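Local coordinates for diaminopimelate decarboxylase (Aquifex aeolicus, PDB 2P3E), which probably catalyses the pyridoxal 5'-phosphate-dependent decarboxylation of meso-diaminopimelate to L-lysine, the last step of lysine biosynthesis by the diaminopimelate pathway, at residues B[25-28]-B[29-32]; B[187-190]-B[191-195]. All coordinates share one frame; numbering follows the deposited sequence.

Contact 1 (25-28 with 29-32) is a short helix that packs on the beta domain; contact 2 (187-190 with 191-195) lies at the C-terminal end of a helix in the pyridoxal-binding barrel, where the chain turns toward strand 196-202. The two contacts lie on opposite sides of the chain's centre, their centres about 57 Å and their nearest atoms about 44 Å apart. Both are away from the predicted cofactor and substrate sites, and neither is touched by the second subunit. A shared detail is a hydroxyl bonded to a backbone carbonyl of the preceding turn, from T31 and S191.

Contact 1 of 2, residues B[25-28]-B[29-32]; sequences LKEL and AQTF
K26 and Q30 meet one turn apart on the alpha-helix 25-32, framed by its i to i+4 backbone bonds. A29 N reaches L25 O, Q30 N reaches K26 O at 2.9 Å, and F32 N reaches L28 O at 2.8 Å. The carbonyl of E27 takes two donors: T31 N and, at 2.8 Å, T31 OG1, which stands 40° above the carbonyl plane on the face opposite the amide. The threonine's first torsion (chi1 -63°) turns OG1 back toward this oxygen. Among polar side chains, K26 runs out extended, and its CE lies 3.3 Å from Q30 NE2, while NZ forms a salt bridge with E332. With an alanine in place of this lysine, E332 is likely to lose its charged mate and the amide end of Q30 the methylenes that lie beside it. The E27 carboxylate crosses the Q30 amide at about a right angle, planes 79° apart, with E27 OE1 3.8 Å from Q30 OE1. Apolar packing lines the inner side, where L25 and A29 rest on I292 of strand 289-301, joining helix to beta domain. L28 CD2 touches F32 CE2 at 3.7 Å, and T31 CG2 sits over the centre of the F32 ring, 3.7 Å above its plane.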
loop_
_atom_site.group_PDB
_atom_site.type_symbol
_atom_site.label_atom_id
_atom_site.label_comp_id
_atom_site.label_asym_id
_atom_site.label_seq_id
_atom_site.Cartn_x
_atom_site.Cartn_y
_atom_site.Cartn_z
ATOM N N LEU B 25 17.814 13.102 16.273
ATOM C CA LEU B 25 17.291 12.546 15.029
ATOM C C LEU B 25 18.290 12.621 13.891
ATOM O O LEU B 25 18.327 11.744 13.038
ATOM C CB LEU B 25 15.960 13.216 14.644
ATOM C CG LEU B 25 14.880 12.655 15.591
ATOM C CD1 LEU B 25 13.684 13.495 15.532
ATOM C CD2 LEU B 25 14.529 11.168 15.303
ATOM N N LYS B 26 19.113 13.667 13.874
ATOM C CA LYS B 26 20.164 13.744 12.857
ATOM C C LYS B 26 21.183 12.606 12.988
ATOM O O LYS B 26 21.563 11.993 11.989
ATOM C CB LYS B 26 20.850 15.115 12.852
ATOM C CG LYS B 26 21.899 15.250 11.756
ATOM C CD LYS B 26 22.370 16.694 11.632
ATOM C CE LYS B 26 23.305 16.856 10.453
ATOM N NZ LYS B 26 23.988 18.200 10.496
ATOM N N GLU B 27 21.614 12.307 14.213
ATOM C CA GLU B 27 22.504 11.166 14.411
ATOM C C GLU B 27 21.862 9.838 13.997
ATOM O O GLU B 27 22.500 9.015 13.355
ATOM C CB GLU B 27 23.010 11.066 15.851
ATOM C CG GLU B 27 24.202 10.065 16.002
ATOM C CD GLU B 27 25.493 10.504 15.250
ATOM O OE1 GLU B 27 25.902 11.692 15.327
ATOM O OE2 GLU B 27 26.105 9.652 14.575
ATOM N N LEU B 28 20.605 9.633 14.380
ATOM C CA LEU B 28 19.897 8.418 13.973
ATOM C C LEU B 28 19.819 8.290 12.450
ATOM O O LEU B 28 20.046 7.211 11.913
ATOM C CB LEU B 28 18.485 8.361 14.587
ATOM C CG LEU B 28 18.443 8.097 16.093
ATOM C CD1 LEU B 28 17.039 8.329 16.577
ATOM C CD2 LEU B 28 18.906 6.671 16.418
ATOM N N ALA B 29 19.505 9.396 11.775
ATOM C CA ALA B 29 19.446 9.443 10.316
ATOM C C ALA B 29 20.799 9.143 9.649
ATOM O O ALA B 29 20.867 8.366 8.698
ATOM C CB ALA B 29 18.922 10.790 9.870
ATOM N N GLN B 30 21.872 9.739 10.169
ATOM C CA GLN B 30 23.229 9.485 9.673
ATOM C C GLN B 30 23.693 8.069 9.987
ATOM O O GLN B 30 24.393 7.450 9.190
ATOM C CB GLN B 30 24.224 10.504 10.265
ATOM C CG GLN B 30 23.992 11.944 9.837
ATOM C CD GLN B 30 24.885 12.939 10.609
ATOM O OE1 GLN B 30 25.350 12.662 11.724
ATOM N NE2 GLN B 30 25.115 14.092 10.017
ATOM N N THR B 31 23.295 7.552 11.144
ATOM C CA THR B 31 23.684 6.196 11.569
ATOM C C THR B 31 22.914 5.088 10.842
ATOM O O THR B 31 23.510 4.130 10.346
ATOM C CB THR B 31 23.504 6.032 13.093
ATOM O OG1 THR B 31 24.385 6.947 13.755
ATOM C CG2 THR B 31 23.828 4.624 13.558
ATOM N N PHE B 32 21.586 5.215 10.797
ATOM C CA PHE B 32 20.729 4.123 10.312
ATOM C C PHE B 32 20.188 4.322 8.891
ATOM O O PHE B 32 19.573 3.417 8.316
ATOM C CB PHE B 32 19.580 3.875 11.307
ATOM C CG PHE B 32 20.044 3.338 12.634
ATOM C CD1 PHE B 32 20.493 2.014 12.750
ATOM C CD2 PHE B 32 20.060 4.156 13.769
ATOM C CE1 PHE B 32 20.944 1.519 13.979
ATOM C CE2 PHE B 32 20.502 3.665 14.984
ATOM C CZ PHE B 32 20.945 2.350 15.091
#

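Contact 2 of 2, residues B[187-190]-B[191-195]; sequences YEYA and SKLEN
S191 folds back onto E188 near the C-terminal end of the helix that carries 187-190, in the alpha/beta barrel of the pyridoxal-binding domain. Its CB lies 3.6 Å from both Y187 O and E188 O. From there OG takes the position between backbone N and carbonyl carbon (chi1 75°), which carries it to E188 O for a 2.7 Å hydrogen bond, the donor tilted 24° from the carbonyl plane. The same residue's N bonds to Y187 O at 3.0 Å and only weakly to E188 O, so the serine holds the last turn through backbone and side chain. Beyond it the backbone bonds span three residues instead of four: K192 N bonds to Y189 O, and L193 N to A190 O at 3.2 Å, this donor standing 66° out of the carbonyl plane. Such spacing is common in a helix's last turn. On the apolar side, L193 crosses the Y189 ring at a slant, bringing CD1 to 3.8 Å from CE2, while the tyrosine OH is hydrogen-bonded to D136 of helix 132-145. Y187, facing the barrel, sends its OH to G200 O of strand 196-202. A water lies 2.8 Å from A190 O and 2.9 Å from L193 O, linking the two carbonyls.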
loop_
_atom_site.group_PDB
_atom_site.type_symbol
_atom_site.label_atom_id
_atom_site.label_comp_id
_atom_site.label_asym_id
_atom_site.label_seq_id
_atom_site.Cartn_x
_atom_site.Cartn_y
_atom_site.Cartn_z
ATOM N N TYR B 187 -28.370 -13.190 18.495
ATOM C CA TYR B 187 -28.058 -13.810 19.787
ATOM C C TYR B 187 -28.953 -15.029 20.034
ATOM O O TYR B 187 -28.493 -16.073 20.515
ATOM C CB TYR B 187 -28.192 -12.799 20.934
ATOM C CG TYR B 187 -26.943 -11.973 21.130
ATOM C CD1 TYR B 187 -26.837 -10.691 20.590
ATOM C CD2 TYR B 187 -25.857 -12.491 21.829
ATOM C CE1 TYR B 187 -25.676 -9.938 20.750
ATOM C CE2 TYR B 187 -24.686 -11.744 22.002
ATOM C CZ TYR B 187 -24.602 -10.480 21.452
ATOM O OH TYR B 187 -23.451 -9.748 21.619
ATOM N N GLU B 188 -30.225 -14.888 19.672
ATOM C CA GLU B 188 -31.171 -16.006 19.738
ATOM C C GLU B 188 -30.755 -17.156 18.824
ATOM O O GLU B 188 -30.770 -18.311 19.238
ATOM C CB GLU B 188 -32.596 -15.536 19.424
ATOM C CG GLU B 188 -33.231 -14.681 20.548
ATOM C CD GLU B 188 -33.431 -15.450 21.861
ATOM O OE1 GLU B 188 -33.359 -16.707 21.838
ATOM O OE2 GLU B 188 -33.662 -14.792 22.919
ATOM N N TYR B 189 -30.346 -16.824 17.605
ATOM C CA TYR B 189 -29.855 -17.798 16.649
ATOM C C TYR B 189 -28.604 -18.510 17.175
ATOM O O TYR B 189 -28.524 -19.749 17.150
ATOM C CB TYR B 189 -29.585 -17.138 15.290
ATOM C CG TYR B 189 -29.114 -18.125 14.240
ATOM C CD1 TYR B 189 -30.033 -18.888 13.514
ATOM C CD2 TYR B 189 -27.744 -18.319 13.989
ATOM C CE1 TYR B 189 -29.608 -19.805 12.563
ATOM C CE2 TYR B 189 -27.311 -19.226 13.039
ATOM C CZ TYR B 189 -28.252 -19.976 12.336
ATOM O OH TYR B 189 -27.844 -20.893 11.395
ATOM N N ALA B 190 -27.648 -17.727 17.679
ATOM C CA ALA B 190 -26.402 -18.267 18.208
ATOM C C ALA B 190 -26.584 -19.159 19.442
ATOM O O ALA B 190 -25.771 -20.048 19.686
ATOM C CB ALA B 190 -25.408 -17.126 18.507
ATOM N N SER B 191 -27.636 -18.920 20.227
ATOM C CA SER B 191 -27.889 -19.736 21.426
ATOM C C SER B 191 -28.221 -21.194 21.086
ATOM O O SER B 191 -28.079 -22.089 21.940
ATOM C CB SER B 191 -29.022 -19.140 22.272
ATOM O OG SER B 191 -30.267 -19.402 21.651
ATOM N N LYS B 192 -28.658 -21.422 19.846
ATOM C CA LYS B 192 -29.049 -22.751 19.396
ATOM C C LYS B 192 -27.880 -23.523 18.766
ATOM O O LYS B 192 -28.033 -24.683 18.388
ATOM C CB LYS B 192 -30.241 -22.661 18.427
ATOM C CG LYS B 192 -31.518 -22.146 19.100
ATOM C CD LYS B 192 -32.730 -22.344 18.230
ATOM C CE LYS B 192 -33.026 -21.145 17.355
ATOM N NZ LYS B 192 -33.786 -20.098 18.100
ATOM N N LEU B 193 -26.715 -22.882 18.667
ATOM C CA LEU B 193 -25.515 -23.533 18.125
ATOM C C LEU B 193 -24.662 -24.128 19.239
ATOM O O LEU B 193 -24.048 -23.407 20.022
ATOM C CB LEU B 193 -24.725 -22.561 17.249
ATOM C CG LEU B 193 -25.505 -22.047 16.037
ATOM C CD1 LEU B 193 -24.788 -20.885 15.349
ATOM C CD2 LEU B 193 -25.794 -23.186 15.043
ATOM N N GLU B 194 -24.637 -25.456 19.309
ATOM C CA GLU B 194 -24.094 -26.161 20.479
ATOM C C GLU B 194 -22.597 -25.977 20.765
ATOM O O GLU B 194 -22.173 -26.147 21.905
ATOM C CB GLU B 194 -24.419 -27.662 20.397
ATOM O OE2 GLU B 194 -26.900 -29.785 19.503
ATOM N N ASN B 195 -21.805 -25.632 19.745
ATOM C CA ASN B 195 -20.352 -25.456 19.930
ATOM C C ASN B 195 -19.900 -24.013 20.177
ATOM O O ASN B 195 -18.696 -23.743 20.272
ATOM C CB ASN B 195 -19.587 -26.045 18.724
ATOM C CG ASN B 195 -20.050 -27.444 18.386
ATOM O OD1 ASN B 195 -20.094 -28.304 19.257
ATOM N ND2 ASN B 195 -20.428 -27.667 17.137
HETATM O O HOH W 1 -24.834 -21.400 21.962
#